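Local coordinates for protein trehalose-6-phosphate phosphatase (PDB 5DXL) that belongs to the trehalose-phosphatase family of the HAD clan, a fungal protein whose core is a largely parallel beta sheet flanked by helices, at residues P4-R8 with A9-K13; S231-A235 with G236-S240; D45-L48 with R49-T53. All coordinates share one frame; numbering follows the deposited sequence.

Interaction 1: P4-R8 with A9-K13; sequences PALDR and AKLLK
The backbone enters its first helical turn where Leu11 N donates to Asp7 O at 3.0 Å and, one residue on, Leu12 N donates to Arg8 O at 2.9 Å. Asp7 stands just before the helix and turns its carboxylate back onto the first turn. With CG anti to the backbone N (chi1 -174°), OD1 comes to 3.1 Å from Lys10 N, in a nearly straight bond (169° at the hydrogen). The amide arrives from above the carboxylate plane, 65° out of it. This is the classic N-cap: a side-chain oxygen takes up an amide of the first turn, whose N-H groups lack the usual i-4 helical carbonyl, and the negative charge beside the helix N terminus is probably favourable as well. The second oxygen serves Lys10 differently. The lysine chain crosses the carboxylate at about a right angle, laying its methylenes against it, and OD2 of Asp7 sits 3.3 Å from Lys10 CG. The ammonium NZ stays 4.2 Å from Asp7 OD2, too far for a salt bridge. One water fills in, donating to Asp7 OD2 and accepting from Lys10 NZ, both at 2.7 Å, so the two charges are coupled through solvent. On the buried side Leu6, from the lead-in, crosses Leu11 at about a right angle, their CD2 methyls 3.9 Å apart. Both leucines also pack on Phe239 of strand 238-243 and Thr265 of helix 259-270, while the backbone of Pro4 and Leu6 hydrogen-bonds to His255 of the edge strand 254-256.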
ATOM      1  N   PRO A   4       1.441 -15.821 -15.126  1.00 13.05           N
ATOM      2  CA  PRO A   4       2.399 -16.871 -14.787  1.00 13.31           C
ATOM      3  C   PRO A   4       3.034 -16.604 -13.430  1.00 14.08           C
ATOM      4  O   PRO A   4       3.048 -15.460 -12.966  1.00 13.33           O
ATOM      5  CB  PRO A   4       3.440 -16.775 -15.903  1.00 17.15           C
ATOM      6  CG  PRO A   4       3.390 -15.343 -16.325  1.00 17.47           C
ATOM      7  CD  PRO A   4       1.973 -14.884 -16.134  1.00 13.90           C
ATOM      8  N   ALA A   5       3.541 -17.647 -12.790  1.00 13.92           N
ATOM      9  CA  ALA A   5       4.291 -17.466 -11.560  1.00 11.80           C
ATOM     10  C   ALA A   5       5.540 -16.637 -11.839  1.00 12.91           C
ATOM     11  O   ALA A   5       6.122 -16.713 -12.924  1.00 14.20           O
ATOM     12  CB  ALA A   5       4.659 -18.815 -10.957  1.00 14.23           C
ATOM     13  N   LEU A   6       5.933 -15.827 -10.859  1.00 11.74           N
ATOM     14  CA  LEU A   6       7.138 -15.022 -10.983  1.00 10.95           C
ATOM     15  C   LEU A   6       8.323 -15.860 -11.459  1.00 13.80           C
ATOM     16  O   LEU A   6       8.644 -16.882 -10.864  1.00 14.05           O
ATOM     17  CB  LEU A   6       7.459 -14.362  -9.641  1.00 12.60           C
ATOM     18  CG  LEU A   6       8.688 -13.459  -9.582  1.00 11.09           C
ATOM     19  CD1 LEU A   6       8.564 -12.284 -10.550  1.00 11.86           C
ATOM     20  CD2 LEU A   6       8.871 -12.975  -8.147  1.00 11.40           C
ATOM     21  N   ASP A   7       8.941 -15.428 -12.555  1.00 13.90           N
ATOM     22  CA  ASP A   7      10.120 -16.102 -13.095  1.00 17.42           C
ATOM     23  C   ASP A   7      11.327 -15.758 -12.224  1.00 15.01           C
ATOM     24  O   ASP A   7      11.923 -14.692 -12.366  1.00 15.94           O
ATOM     25  CB  ASP A   7      10.333 -15.670 -14.548  1.00 15.15           C
ATOM     26  CG  ASP A   7      11.453 -16.430 -15.243  1.00 22.47           C
ATOM     27  OD1 ASP A   7      12.404 -16.885 -14.571  1.00 19.34           O
ATOM     28  OD2 ASP A   7      11.371 -16.568 -16.481  1.00 25.84           O
ATOM     29  N   ARG A   8      11.677 -16.649 -11.307  1.00 15.80           N
ATOM     30  CA  ARG A   8      12.708 -16.340 -10.325  1.00 16.08           C
ATOM     31  C   ARG A   8      14.081 -16.153 -10.961  1.00 16.79           C
ATOM     32  O   ARG A   8      14.881 -15.350 -10.487  1.00 17.73           O
ATOM     33  CB  ARG A   8      12.766 -17.427  -9.260  1.00 19.99           C
ATOM     34  CG  ARG A   8      11.474 -17.578  -8.490  1.00 28.87           C
ATOM     35  CD  ARG A   8      11.781 -18.114  -7.119  1.00 38.11           C
ATOM     36  NE  ARG A   8      10.591 -18.466  -6.363  1.00 37.86           N
ATOM     37  CZ  ARG A   8      10.631 -18.961  -5.131  1.00 35.10           C
ATOM     38  NH1 ARG A   8      11.804 -19.153  -4.535  1.00 36.00           N
ATOM     39  NH2 ARG A   8       9.504 -19.264  -4.499  1.00 30.05           N
ATOM     40  N   ALA A   9      14.346 -16.874 -12.047  1.00 17.05           N
ATOM     41  CA  ALA A   9      15.615 -16.701 -12.751  1.00 19.74           C
ATOM     42  C   ALA A   9      15.723 -15.302 -13.364  1.00 18.52           C
ATOM     43  O   ALA A   9      16.764 -14.647 -13.244  1.00 19.95           O
ATOM     44  CB  ALA A   9      15.782 -17.771 -13.828  1.00 23.00           C
ATOM     45  N   LYS A  10      14.658 -14.839 -14.016  1.00 16.06           N
ATOM     46  CA  LYS A  10      14.635 -13.493 -14.581  1.00 16.14           C
ATOM     47  C   LYS A  10      14.773 -12.435 -13.491  1.00 18.00           C
ATOM     48  O   LYS A  10      15.454 -11.427 -13.670  1.00 17.43           O
ATOM     49  CB  LYS A  10      13.348 -13.238 -15.362  1.00 19.99           C
ATOM     50  CG  LYS A  10      13.322 -13.873 -16.738  1.00 26.49           C
ATOM     51  CD  LYS A  10      12.085 -13.424 -17.500  1.00 28.77           C
ATOM     52  CE  LYS A  10      12.052 -14.012 -18.907  1.00 37.03           C
ATOM     53  NZ  LYS A  10      10.742 -13.741 -19.572  1.00 36.21           N
ATOM     54  N   LEU A  11      14.096 -12.666 -12.371  1.00 13.23           N
ATOM     55  CA  LEU A  11      14.147 -11.740 -11.247  1.00 13.02           C
ATOM     56  C   LEU A  11      15.569 -11.597 -10.721  1.00 11.94           C
ATOM     57  O   LEU A  11      16.060 -10.481 -10.524  1.00 13.44           O
ATOM     58  CB  LEU A  11      13.226 -12.221 -10.123  1.00 16.35           C
ATOM     59  CG  LEU A  11      13.067 -11.262  -8.940  1.00 13.14           C
ATOM     60  CD1 LEU A  11      12.127 -10.119  -9.302  1.00 13.05           C
ATOM     61  CD2 LEU A  11      12.588 -12.003  -7.704  1.00 12.11           C
ATOM     62  N   LEU A  12      16.209 -12.735 -10.480  1.00 14.42           N
ATOM     63  CA  LEU A  12      17.551 -12.745  -9.912  1.00 17.47           C
ATOM     64  C   LEU A  12      18.540 -12.079 -10.869  1.00 17.04           C
ATOM     65  O   LEU A  12      19.411 -11.315 -10.448  1.00 15.60           O
ATOM     66  CB  LEU A  12      17.981 -14.177  -9.601  1.00 16.24           C
ATOM     67  CG  LEU A  12      19.382 -14.319  -9.016  1.00 17.88           C
ATOM     68  CD1 LEU A  12      19.462 -13.568  -7.694  1.00 20.06           C
ATOM     69  CD2 LEU A  12      19.747 -15.789  -8.852  1.00 25.07           C
ATOM     70  N   LYS A  13      18.392 -12.352 -12.161  1.00 18.15           N
ATOM     71  CA  LYS A  13      19.280 -11.765 -13.157  1.00 19.87           C
ATOM     72  C   LYS A  13      19.197 -10.234 -13.161  1.00 20.48           C
ATOM     73  O   LYS A  13      20.224  -9.549 -13.176  1.00 21.55           O
ATOM     74  CB  LYS A  13      18.961 -12.316 -14.548  1.00 23.52           C
ATOM     75  CG  LYS A  13      19.935 -11.865 -15.628  1.00 25.46           C
ATOM     76  CD  LYS A  13      19.509 -12.360 -17.009  1.00 30.72           C
ATOM     77  CE  LYS A  13      20.499 -11.905 -18.070  1.00 38.49           C
ATOM     78  NZ  LYS A  13      20.010 -12.170 -19.447  1.00 41.17           N
TER
HETATM   79  O   HOH W   1       9.419 -15.640 -18.162  1.00 30.45           O

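Interaction 2: S231-A235 with G236-S240; sequences SGLPA and GHVFS
Pro234 sets its CB over the centre of one face of the His237 imidazole, a CH-pi contact in which Pro234 CB lies 3.8 Å from the ring centroid, only 14° off the normal. Pro234 CG comes closest to His237 CD2, at 3.6 Å. The pair is three residues apart because the chain makes a single 3-10 turn here, the last bend of the beta-alpha-beta crossover that runs from strand 211-216 through helix 222-229 to strand 238-243. His237 N donates to Pro234 O at 2.9 Å, fixing the spacing that brings the rings together. The histidine completes the overlap with CG anti to its carbonyl carbon (chi1 -68°), which swings the imidazole back above the proline. Val238 N then donates to Ala235 O at 3.2 Å as the chain straightens into the strand. Behind the turn, Val238 points its CG2 methyl at Leu233, 3.8 Å from Leu233 CB, and the two side chains cross at about a right angle. Leu233 also rests on Ala208 and Val212, and Val238 on Leu228, so this apolar patch joins the loop to helix 222-229 and the neighbouring strand. Upstream, the loop is shaped by an ST turn: Ser231 OG, itself bonded to Leu228 O, accepts from Leu233 N at 3.1 Å.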
ATOM      1  N   SER A 231       4.585   4.147 -14.707  1.00 19.11           N
ATOM      2  CA  SER A 231       5.810   4.752 -14.185  1.00 22.04           C
ATOM      3  C   SER A 231       6.755   5.243 -15.276  1.00 22.82           C
ATOM      4  O   SER A 231       7.581   6.128 -15.044  1.00 26.37           O
ATOM      5  CB  SER A 231       6.556   3.752 -13.303  1.00 19.29           C
ATOM      6  OG  SER A 231       7.145   2.731 -14.088  1.00 19.24           O
ATOM      7  N   GLY A 232       6.654   4.635 -16.449  1.00 23.73           N
ATOM      8  CA  GLY A 232       7.562   4.959 -17.533  1.00 23.54           C
ATOM      9  C   GLY A 232       8.867   4.194 -17.468  1.00 26.82           C
ATOM     10  O   GLY A 232       9.749   4.397 -18.300  1.00 25.05           O
ATOM     11  N   LEU A 233       9.004   3.311 -16.482  1.00 22.16           N
ATOM     12  CA  LEU A 233      10.201   2.484 -16.394  1.00 19.26           C
ATOM     13  C   LEU A 233      10.164   1.351 -17.417  1.00 18.98           C
ATOM     14  O   LEU A 233       9.093   0.875 -17.775  1.00 22.95           O
ATOM     15  CB  LEU A 233      10.350   1.901 -14.982  1.00 21.00           C
ATOM     16  CG  LEU A 233      10.472   2.874 -13.812  1.00 24.06           C
ATOM     17  CD1 LEU A 233      10.497   2.101 -12.499  1.00 23.81           C
ATOM     18  CD2 LEU A 233      11.723   3.731 -13.944  1.00 28.09           C
ATOM     19  N   PRO A 234      11.341   0.906 -17.887  1.00 23.14           N
ATOM     20  CA  PRO A 234      11.431  -0.255 -18.783  1.00 22.55           C
ATOM     21  C   PRO A 234      10.727  -1.479 -18.200  1.00 25.07           C
ATOM     22  O   PRO A 234      10.906  -1.766 -17.016  1.00 21.41           O
ATOM     23  CB  PRO A 234      12.940  -0.490 -18.897  1.00 25.98           C
ATOM     24  CG  PRO A 234      13.530   0.862 -18.680  1.00 25.17           C
ATOM     25  CD  PRO A 234      12.662   1.509 -17.638  1.00 26.61           C
ATOM     26  N   ALA A 235       9.940  -2.179 -19.015  1.00 23.05           N
ATOM     27  CA  ALA A 235       9.113  -3.282 -18.525  1.00 25.97           C
ATOM     28  C   ALA A 235       9.920  -4.377 -17.836  1.00 21.93           C
ATOM     29  O   ALA A 235       9.484  -4.935 -16.825  1.00 23.51           O
ATOM     30  CB  ALA A 235       8.306  -3.878 -19.666  1.00 27.57           C
ATOM     31  N   GLY A 236      11.093  -4.687 -18.382  1.00 22.13           N
ATOM     32  CA  GLY A 236      11.934  -5.725 -17.819  1.00 20.38           C
ATOM     33  C   GLY A 236      12.620  -5.327 -16.521  1.00 16.66           C
ATOM     34  O   GLY A 236      13.313  -6.141 -15.915  1.00 20.49           O
ATOM     35  N   HIS A 237      12.430  -4.079 -16.104  1.00 17.08           N
ATOM     36  CA  HIS A 237      13.003  -3.588 -14.845  1.00 17.91           C
ATOM     37  C   HIS A 237      11.992  -3.672 -13.699  1.00 16.49           C
ATOM     38  O   HIS A 237      12.354  -3.499 -12.533  1.00 16.46           O
ATOM     39  CB  HIS A 237      13.466  -2.133 -14.976  1.00 17.86           C
ATOM     40  CG  HIS A 237      14.644  -1.939 -15.880  1.00 22.40           C
ATOM     41  ND1 HIS A 237      15.208  -2.965 -16.606  1.00 25.79           N
ATOM     42  CD2 HIS A 237      15.375  -0.835 -16.156  1.00 23.49           C
ATOM     43  CE1 HIS A 237      16.234  -2.501 -17.298  1.00 23.06           C
ATOM     44  NE2 HIS A 237      16.354  -1.209 -17.045  1.00 25.26           N
ATOM     45  N   VAL A 238      10.732  -3.915 -14.035  1.00 15.11           N
ATOM     46  CA  VAL A 238       9.645  -3.839 -13.059  1.00 12.66           C
ATOM     47  C   VAL A 238       8.939  -5.175 -12.913  1.00 12.82           C
ATOM     48  O   VAL A 238       8.524  -5.775 -13.902  1.00 13.13           O
ATOM     49  CB  VAL A 238       8.605  -2.771 -13.451  1.00 15.35           C
ATOM     50  CG1 VAL A 238       7.433  -2.769 -12.478  1.00 14.36           C
ATOM     51  CG2 VAL A 238       9.251  -1.401 -13.518  1.00 17.72           C
ATOM     52  N   PHE A 239       8.810  -5.638 -11.670  1.00 10.60           N
ATOM     53  CA  PHE A 239       8.126  -6.879 -11.361  1.00  8.90           C
ATOM     54  C   PHE A 239       6.996  -6.588 -10.386  1.00  8.34           C
ATOM     55  O   PHE A 239       7.210  -6.538  -9.162  1.00  9.73           O
ATOM     56  CB  PHE A 239       9.098  -7.913 -10.770  1.00 11.18           C
ATOM     57  CG  PHE A 239      10.267  -8.223 -11.663  1.00 12.04           C
ATOM     58  CD1 PHE A 239      11.389  -7.407 -11.664  1.00 12.20           C
ATOM     59  CD2 PHE A 239      10.249  -9.337 -12.483  1.00 13.21           C
ATOM     60  CE1 PHE A 239      12.470  -7.689 -12.486  1.00 15.92           C
ATOM     61  CE2 PHE A 239      11.330  -9.630 -13.303  1.00 14.12           C
ATOM     62  CZ  PHE A 239      12.441  -8.798 -13.302  1.00 15.26           C
ATOM     63  N   SER A 240       5.803  -6.386 -10.938  1.00  9.27           N
ATOM     64  CA  SER A 240       4.580  -6.259 -10.151  1.00  8.44           C
ATOM     65  C   SER A 240       4.007  -7.653  -9.964  1.00  9.26           C
ATOM     66  O   SER A 240       3.700  -8.350 -10.939  1.00  9.64           O
ATOM     67  CB  SER A 240       3.559  -5.349 -10.833  1.00  9.57           C
ATOM     68  OG  SER A 240       3.982  -3.988 -10.806  1.00 12.96           O
TER

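Interaction 3: D45-L48 with R49-T53; sequences DRVL and RTLKT
Arg46 and Arg49 set their guanidinium groups almost perpendicular, 86° between the planes, with one edge of Arg49 directed at a face of Arg46. Arg49 NH2 stands 3.9 Å above the middle of the Arg46 plane, an edge-to-face meeting that leaves two like charges close, 4.1 Å between Arg46 NH2 and Arg49 NH2, which probably costs some repulsion. The Arg49 chain bends at chi3 (-50°) and folds back along its own helix, so that one face of its guanidinium covers Asp45 O and the backbone of Arg46, whose CA is 3.5 Å from Arg49 NH2. The carboxylate of Asp45 is 5.2 Å away, from OD2 to Arg49 NH1, too far for a salt bridge but perhaps near enough to temper the positive charge. Thr50 turns its hydroxyl back onto the preceding turn: chi1 of -57° places OG1 beside its own N, and the hydroxyl donates to Arg46 O at 2.6 Å. That carbonyl also takes Thr50 N at 3.0 Å, the two donors arriving from opposite faces of its plane. This intrahelical bond lets a buried threonine satisfy its hydroxyl within the helix. Val47 and Leu51 lie side by side and point the same way, 4.2 Å from Val47 CG1 to Leu51 CD1. Helix 45-56 connects the parallel strands 21-25 and 60-65 as the helix of a beta-alpha-beta unit; Val47 and Thr50 pack on Ile263 of helix 259-270, whereas Leu48 and Leu51 face Met77 of helix 70-77.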
ATOM      1  N   ASP A  45      10.375 -14.574  13.387  1.00 22.02           N
ATOM      2  CA  ASP A  45      11.804 -14.317  13.312  1.00 22.99           C
ATOM      3  C   ASP A  45      12.330 -14.459  11.881  1.00 21.21           C
ATOM      4  O   ASP A  45      13.206 -13.709  11.462  1.00 20.76           O
ATOM      5  CB  ASP A  45      12.576 -15.260  14.239  1.00 24.74           C
ATOM      6  CG  ASP A  45      12.354 -14.953  15.712  1.00 32.49           C
ATOM      7  OD1 ASP A  45      11.778 -13.888  16.031  1.00 28.56           O
ATOM      8  OD2 ASP A  45      12.773 -15.779  16.553  1.00 34.30           O
ATOM      9  N   ARG A  46      11.794 -15.424  11.135  1.00 22.57           N
ATOM     10  CA  ARG A  46      12.237 -15.637   9.761  1.00 22.65           C
ATOM     11  C   ARG A  46      11.911 -14.435   8.871  1.00 18.38           C
ATOM     12  O   ARG A  46      12.758 -13.989   8.089  1.00 15.84           O
ATOM     13  CB  ARG A  46      11.607 -16.896   9.162  1.00 20.28           C
ATOM     14  CG  ARG A  46      12.004 -17.110   7.703  1.00 24.43           C
ATOM     15  CD  ARG A  46      11.511 -18.446   7.160  1.00 23.92           C
ATOM     16  NE  ARG A  46      12.132 -19.567   7.854  1.00 40.62           N
ATOM     17  CZ  ARG A  46      13.291 -20.113   7.499  1.00 48.29           C
ATOM     18  NH1 ARG A  46      13.952 -19.640   6.448  1.00 48.72           N
ATOM     19  NH2 ARG A  46      13.788 -21.133   8.190  1.00 49.02           N
ATOM     20  N   VAL A  47      10.691 -13.922   8.988  1.00 16.30           N
ATOM     21  CA  VAL A  47      10.275 -12.755   8.200  1.00 13.69           C
ATOM     22  C   VAL A  47      11.178 -11.572   8.541  1.00 15.17           C
ATOM     23  O   VAL A  47      11.685 -10.888   7.649  1.00 13.26           O
ATOM     24  CB  VAL A  47       8.798 -12.388   8.440  1.00 12.32           C
ATOM     25  CG1 VAL A  47       8.475 -11.038   7.824  1.00 14.00           C
ATOM     26  CG2 VAL A  47       7.877 -13.467   7.847  1.00 15.28           C
ATOM     27  N   LEU A  48      11.412 -11.358   9.833  1.00 16.92           N
ATOM     28  CA  LEU A  48      12.251 -10.245  10.272  1.00 17.07           C
ATOM     29  C   LEU A  48      13.699 -10.366   9.810  1.00 18.49           C
ATOM     30  O   LEU A  48      14.299  -9.367   9.386  1.00 16.85           O
ATOM     31  CB  LEU A  48      12.202 -10.120  11.796  1.00 19.90           C
ATOM     32  CG  LEU A  48      10.858  -9.625  12.307  1.00 21.31           C
ATOM     33  CD1 LEU A  48      10.839  -9.600  13.834  1.00 25.06           C
ATOM     34  CD2 LEU A  48      10.556  -8.248  11.735  1.00 22.31           C
ATOM     35  N   ARG A  49      14.271 -11.569   9.900  1.00 14.75           N
ATOM     36  CA  ARG A  49      15.626 -11.804   9.404  1.00 17.49           C
ATOM     37  C   ARG A  49      15.718 -11.484   7.925  1.00 13.57           C
ATOM     38  O   ARG A  49      16.677 -10.882   7.464  1.00 13.89           O
ATOM     39  CB  ARG A  49      16.063 -13.262   9.607  1.00 24.73           C
ATOM     40  CG  ARG A  49      16.550 -13.629  10.991  1.00 33.22           C
ATOM     41  CD  ARG A  49      17.304 -14.961  10.950  1.00 33.73           C
ATOM     42  NE  ARG A  49      16.564 -16.016  10.256  1.00 35.21           N
ATOM     43  CZ  ARG A  49      15.641 -16.788  10.830  1.00 33.36           C
ATOM     44  NH1 ARG A  49      15.336 -16.620  12.111  1.00 34.19           N
ATOM     45  NH2 ARG A  49      15.021 -17.725  10.124  1.00 35.70           N
ATOM     46  N   THR A  50      14.715 -11.941   7.188  1.00 13.42           N
ATOM     47  CA  THR A  50      14.670 -11.781   5.743  1.00 14.21           C
ATOM     48  C   THR A  50      14.640 -10.304   5.361  1.00 10.92           C
ATOM     49  O   THR A  50      15.378  -9.866   4.475  1.00 11.84           O
ATOM     50  CB  THR A  50      13.443 -12.511   5.172  1.00 13.87           C
ATOM     51  OG1 THR A  50      13.510 -13.892   5.559  1.00 16.46           O
ATOM     52  CG2 THR A  50      13.403 -12.425   3.655  1.00 15.77           C
ATOM     53  N   LEU A  51      13.804  -9.538   6.052  1.00 11.11           N
ATOM     54  CA  LEU A  51      13.708  -8.100   5.800  1.00  9.78           C
ATOM     55  C   LEU A  51      14.973  -7.362   6.219  1.00 12.38           C
ATOM     56  O   LEU A  51      15.435  -6.469   5.508  1.00 11.25           O
ATOM     57  CB  LEU A  51      12.501  -7.502   6.522  1.00 10.86           C
ATOM     58  CG  LEU A  51      11.136  -7.898   5.967  1.00 10.11           C
ATOM     59  CD1 LEU A  51      10.038  -7.309   6.849  1.00 13.30           C
ATOM     60  CD2 LEU A  51      10.983  -7.402   4.534  1.00 11.46           C
ATOM     61  N   LYS A  52      15.524  -7.729   7.373  1.00 11.10           N
ATOM     62  CA  LYS A  52      16.721  -7.054   7.865  1.00 11.29           C
ATOM     63  C   LYS A  52      17.877  -7.237   6.885  1.00 13.44           C
ATOM     64  O   LYS A  52      18.599  -6.283   6.559  1.00 12.55           O
ATOM     65  CB  LYS A  52      17.088  -7.571   9.250  1.00 13.85           C
ATOM     66  CG  LYS A  52      18.347  -6.937   9.794  1.00 16.26           C
ATOM     67  CD  LYS A  52      18.660  -7.469  11.181  1.00 23.09           C
ATOM     68  CE  LYS A  52      19.936  -6.831  11.724  1.00 27.63           C
ATOM     69  NZ  LYS A  52      20.231  -7.312  13.104  1.00 34.87           N
ATOM     70  N   THR A  53      18.037  -8.464   6.391  1.00 12.08           N
ATOM     71  CA  THR A  53      19.113  -8.763   5.457  1.00 12.91           C
ATOM     72  C   THR A  53      18.915  -8.026   4.132  1.00 12.21           C
ATOM     73  O   THR A  53      19.864  -7.471   3.578  1.00 12.78           O
ATOM     74  CB  THR A  53      19.222 -10.282   5.236  1.00 14.98           C
ATOM     75  OG1 THR A  53      19.598 -10.900   6.478  1.00 16.16           O
ATOM     76  CG2 THR A  53      20.255 -10.618   4.158  1.00 12.91           C
TER

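How the interactions relate
Along the chain the order is interaction 1, interaction 3, interaction 2, yet in space the first and last are neighbours. Their centres lie about 14 Å apart, and they touch where Phe239 of strand 238-243 packs on Leu6 and Leu11, so that the N-terminal helix 8-17 covers that strand. Interaction 3 lies apart, its centre about 21 Å from interaction 1 and about 26 Å from interaction 2, with no direct touch. Helix 259-270 bridges the gap, meeting both helix 8-17 and helix 45-56. Local turns and helix contacts thus recur around one mixed, mainly parallel sheet, the Rossmann-like core expected of a HAD-clan protein.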